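Local coordinates for protein ureidoglycolate hydrolase (Arabidopsis thaliana, PDB 4PXE) that hydrolyses (S)-ureidoglycolate to glyoxylate, ammonium and carbon dioxide with two manganese ions per subunit, completing purine breakdown without releasing urea, at residues S149-L152 with L158-A161; T316-I321 with F339-Q344. All coordinates share one frame; numbering follows the deposited sequence.

Contact 1: residues S149-L152 with L158-A161; sequences SRLL and LAEA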
# COMPACT_ATOMS: atom_id res chain seq x y z
N SER A 149 18.85 -11.71 17.64
CA SER A 149 20.28 -11.63 17.92
C SER A 149 20.70 -10.28 18.52
O SER A 149 21.67 -10.21 19.28
CB SER A 149 21.12 -12.00 16.70
OG SER A 149 20.80 -11.18 15.58
N ARG A 150 19.98 -9.20 18.18
CA ARG A 150 20.25 -7.91 18.82
C ARG A 150 19.97 -8.01 20.32
O ARG A 150 20.68 -7.40 21.13
CB ARG A 150 19.40 -6.80 18.22
CG ARG A 150 19.81 -6.33 16.83
CD ARG A 150 18.81 -5.25 16.37
NE ARG A 150 18.96 -4.85 14.97
CZ ARG A 150 19.80 -3.90 14.55
NH1 ARG A 150 20.58 -3.26 15.42
NH2 ARG A 150 19.85 -3.60 13.26
N LEU A 151 18.94 -8.77 20.68
CA LEU A 151 18.64 -9.02 22.09
C LEU A 151 19.65 -9.94 22.75
O LEU A 151 20.09 -9.69 23.86
CB LEU A 151 17.22 -9.57 22.27
CG LEU A 151 16.08 -8.56 22.07
CD1 LEU A 151 14.74 -9.27 22.13
CD2 LEU A 151 16.14 -7.44 23.11
N LEU A 152 20.03 -11.02 22.07
CA LEU A 152 21.05 -11.90 22.63
C LEU A 152 22.33 -11.12 22.90
O LEU A 152 23.03 -11.36 23.89
CB LEU A 152 21.33 -13.09 21.70
CG LEU A 152 20.16 -14.05 21.52
CD1 LEU A 152 20.42 -15.02 20.37
CD2 LEU A 152 19.89 -14.82 22.79
N LEU A 158 16.78 -1.78 22.64
CA LEU A 158 15.78 -2.57 21.93
C LEU A 158 14.78 -3.20 22.88
O LEU A 158 13.57 -3.17 22.63
CB LEU A 158 16.45 -3.64 21.05
CG LEU A 158 15.51 -4.59 20.29
CD1 LEU A 158 14.55 -3.84 19.37
CD2 LEU A 158 16.32 -5.62 19.51
N ALA A 159 15.28 -3.79 23.97
CA ALA A 159 14.42 -4.43 24.96
C ALA A 159 13.38 -3.43 25.48
O ALA A 159 12.20 -3.75 25.58
CB ALA A 159 15.24 -4.98 26.11
N GLU A 160 13.83 -2.22 25.80
CA GLU A 160 12.94 -1.17 26.27
C GLU A 160 11.88 -0.82 25.24
O GLU A 160 10.69 -0.75 25.55
CB GLU A 160 13.74 0.08 26.65
CG GLU A 160 13.95 0.26 28.14
CD GLU A 160 12.65 0.51 28.90
OE1 GLU A 160 11.99 1.54 28.62
OE2 GLU A 160 12.30 -0.32 29.77
N ALA A 161 12.31 -0.59 24.00
CA ALA A 161 11.40 -0.25 22.91
C ALA A 161 10.34 -1.34 22.70
O ALA A 161 9.16 -1.05 22.54
CB ALA A 161 12.19 0.00 21.63
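R150 and L151 of helix 147-152 meet L158 and A159 of helix 156-164 in a small apolar contact that joins the end of the first short helix to the opening turns of the next. L158 is the wedge: its CD2 methyl enters between R150 and L151, at 3.5 Å from R150 CB and 3.9 Å from L151 CG, with L158 CG behind it against L151 CD2. The L158 side chain crosses both neighbours at about a right angle. With CG anti to the backbone N (chi1 177°), L158 reaches across to the first helix. L151, next to R150, returns the contact: its CD2 lies against the backbone of the second helix, 3.8 Å from A159 N, and meets A159 CB at 4.0 Å. The small A159 side chain lets the leucine methyl settle against the helix backbone at the closest CA pair, L151 and A159. No hydrogen bond crosses between the segments.

In this M20-family hydrolase the pair of helices belongs to the catalytic, dimanganese-binding domain. R150 meets L158 with the aliphatic part of its chain, CB nearest and CD at 4.0 Å from L158 CD2. From CG to NE the chain is extended, carrying the guanidinium beyond the leucine, where NE donates to S145 O and NH2 forms a salt bridge with D345. This side chain lies about 6 Å from that of the substrate-binding Y377 and about 10 Å from bound glyoxylate. On the first helix, S149 OG is hydrogen-bonded to D379 OD1, at the start of helix 379-383.

Contact 2: residues T316-I321 with F339-Q344; sequences TVIKKI and FKIVNQ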
# COMPACT_ATOMS: atom_id res chain seq x y z
N THR A 316 27.96 9.10 5.34
CA THR A 316 27.87 10.26 4.45
C THR A 316 26.59 10.19 3.62
O THR A 316 25.92 11.20 3.42
CB THR A 316 29.11 10.40 3.55
OG1 THR A 316 30.25 10.70 4.35
CG2 THR A 316 28.92 11.49 2.51
N VAL A 317 26.24 9.00 3.16
CA VAL A 317 25.00 8.83 2.40
C VAL A 317 23.80 9.18 3.27
O VAL A 317 22.89 9.91 2.82
CB VAL A 317 24.85 7.40 1.84
CG1 VAL A 317 23.49 7.23 1.19
CG2 VAL A 317 25.94 7.11 0.81
N ILE A 318 23.77 8.69 4.51
CA ILE A 318 22.68 9.00 5.44
C ILE A 318 22.56 10.51 5.69
O ILE A 318 21.46 11.05 5.66
CB ILE A 318 22.86 8.27 6.78
CG1 ILE A 318 22.79 6.75 6.58
CG2 ILE A 318 21.80 8.72 7.79
CD1 ILE A 318 23.15 5.98 7.83
N LYS A 319 23.68 11.18 5.94
CA LYS A 319 23.64 12.63 6.15
C LYS A 319 23.07 13.36 4.94
O LYS A 319 22.26 14.29 5.09
CB LYS A 319 25.05 13.16 6.46
CG LYS A 319 25.68 12.53 7.69
CD LYS A 319 26.90 13.33 8.16
CE LYS A 319 27.79 12.50 9.08
NZ LYS A 319 28.72 11.62 8.30
N LYS A 320 23.48 12.96 3.74
CA LYS A 320 22.98 13.58 2.51
C LYS A 320 21.49 13.32 2.34
O LYS A 320 20.76 14.20 1.89
CB LYS A 320 23.74 13.09 1.28
CG LYS A 320 25.21 13.51 1.21
CD LYS A 320 25.84 12.90 -0.03
CE LYS A 320 27.24 13.44 -0.29
NZ LYS A 320 27.78 12.78 -1.52
N ILE A 321 21.04 12.12 2.69
CA ILE A 321 19.61 11.82 2.58
C ILE A 321 18.80 12.73 3.52
O ILE A 321 17.74 13.25 3.13
CB ILE A 321 19.31 10.34 2.86
CG1 ILE A 321 19.87 9.48 1.72
CG2 ILE A 321 17.80 10.10 3.01
CD1 ILE A 321 19.92 8.00 2.02
N PHE A 339 11.61 11.77 10.42
CA PHE A 339 12.87 11.30 9.86
C PHE A 339 13.55 10.51 10.96
O PHE A 339 14.14 11.08 11.88
CB PHE A 339 13.75 12.45 9.36
CG PHE A 339 14.91 11.98 8.53
CD1 PHE A 339 14.84 11.99 7.15
CD2 PHE A 339 16.05 11.46 9.13
CE1 PHE A 339 15.90 11.54 6.37
CE2 PHE A 339 17.11 11.00 8.36
CZ PHE A 339 17.03 11.04 6.98
N LYS A 340 13.45 9.18 10.87
CA LYS A 340 13.92 8.31 11.94
C LYS A 340 14.99 7.38 11.39
O LYS A 340 14.75 6.62 10.46
CB LYS A 340 12.76 7.48 12.50
CG LYS A 340 13.12 6.53 13.65
CD LYS A 340 11.93 5.64 14.01
CE LYS A 340 12.17 4.86 15.30
NZ LYS A 340 12.14 5.74 16.50
N ILE A 341 16.18 7.45 11.97
CA ILE A 341 17.20 6.46 11.68
C ILE A 341 16.90 5.26 12.57
O ILE A 341 17.14 5.29 13.79
CB ILE A 341 18.62 7.01 11.94
CG1 ILE A 341 18.88 8.24 11.06
CG2 ILE A 341 19.66 5.92 11.69
CD1 ILE A 341 20.21 8.93 11.32
N VAL A 342 16.31 4.22 11.98
CA VAL A 342 15.82 3.09 12.75
C VAL A 342 17.00 2.27 13.27
O VAL A 342 17.00 1.81 14.41
CB VAL A 342 14.88 2.22 11.90
CG1 VAL A 342 14.49 0.94 12.64
CG2 VAL A 342 13.65 3.03 11.49
N ASN A 343 18.02 2.12 12.42
CA ASN A 343 19.27 1.51 12.86
C ASN A 343 20.41 2.03 12.00
O ASN A 343 20.22 2.39 10.84
CB ASN A 343 19.22 -0.02 12.84
CG ASN A 343 18.99 -0.59 11.45
OD1 ASN A 343 17.86 -0.63 10.97
ND2 ASN A 343 20.06 -1.06 10.80
N GLN A 344 21.60 2.07 12.59
CA GLN A 344 22.78 2.53 11.90
C GLN A 344 23.93 1.77 12.54
O GLN A 344 24.51 2.23 13.52
CB GLN A 344 22.96 4.04 12.09
CG GLN A 344 24.05 4.67 11.28
CD GLN A 344 24.08 6.18 11.43
OE1 GLN A 344 23.23 6.76 12.11
NE2 GLN A 344 25.04 6.83 10.79
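Apolar packing, chiefly of I318 and I321 on I341 and F339, makes up most of this contact between helix 311-332 and strand 335-344, whose segments run nearly antiparallel (159°) with axes 11.2 Å apart. I318 lies at its middle and sends its two branches to different partners. The CG2 methyl, anti to the backbone N, meets I341 CD1 at 3.9 Å, methyl against methyl. The other branch, with CG1 beside the backbone N (chi1 -63°), carries CD1 to the amide end of Q344. One turn along the helix, I321 CG2 packs 4.1 Å from F339 CE1, the aliphatic chain and the phenylalanine side chain crossing at about a right angle.

F339, I341 and Q344 all turn their side chains toward the helix. The regular spacing of F339 and I341 is broken at V342 and N343, which both face S233 of strand 222-239 in a classic beta bulge, where N343 OD1 also bonds to S233 OG; the extra residue brings Q344 onto the helix side. Helix and strand are consecutive elements of the region involved in dimerization, the alpha/beta domain inserted in the catalytic domain in M20 enzymes, where the helix packs over the sheet.

The one polar side chain in the contact is that of Q344. Its extended chain crosses I318 at a slant, with NE2 at 3.6 Å, CD at 3.7 Å and CG at 3.8 Å from I318 CD1, while NE2 itself donates to N315 OD1 on the same helix. That bond helps to hold the amide against the isoleucine methyl.

In the fold
Both contacts are largely apolar, without a hydrogen bond between their segments, but they join different elements. Contact 1 pairs two short neighbouring helices near the substrate pocket; contact 2 lays a long helix against a strand in the region involved in dimerization. Each has two buried touching residues (L151 and A159; I318 and I321), the others being partly exposed, and contact 1 lies nearer the centre of the chain, about 15 Å against 20 Å, centre to centre. The aliphatic chain of an arginine borders contact 1, a glutamine amide contact 2. The two sites touch where R150 NH2 packs 3.5 Å from N343 ND2, and D345 bonds to both of these side chains.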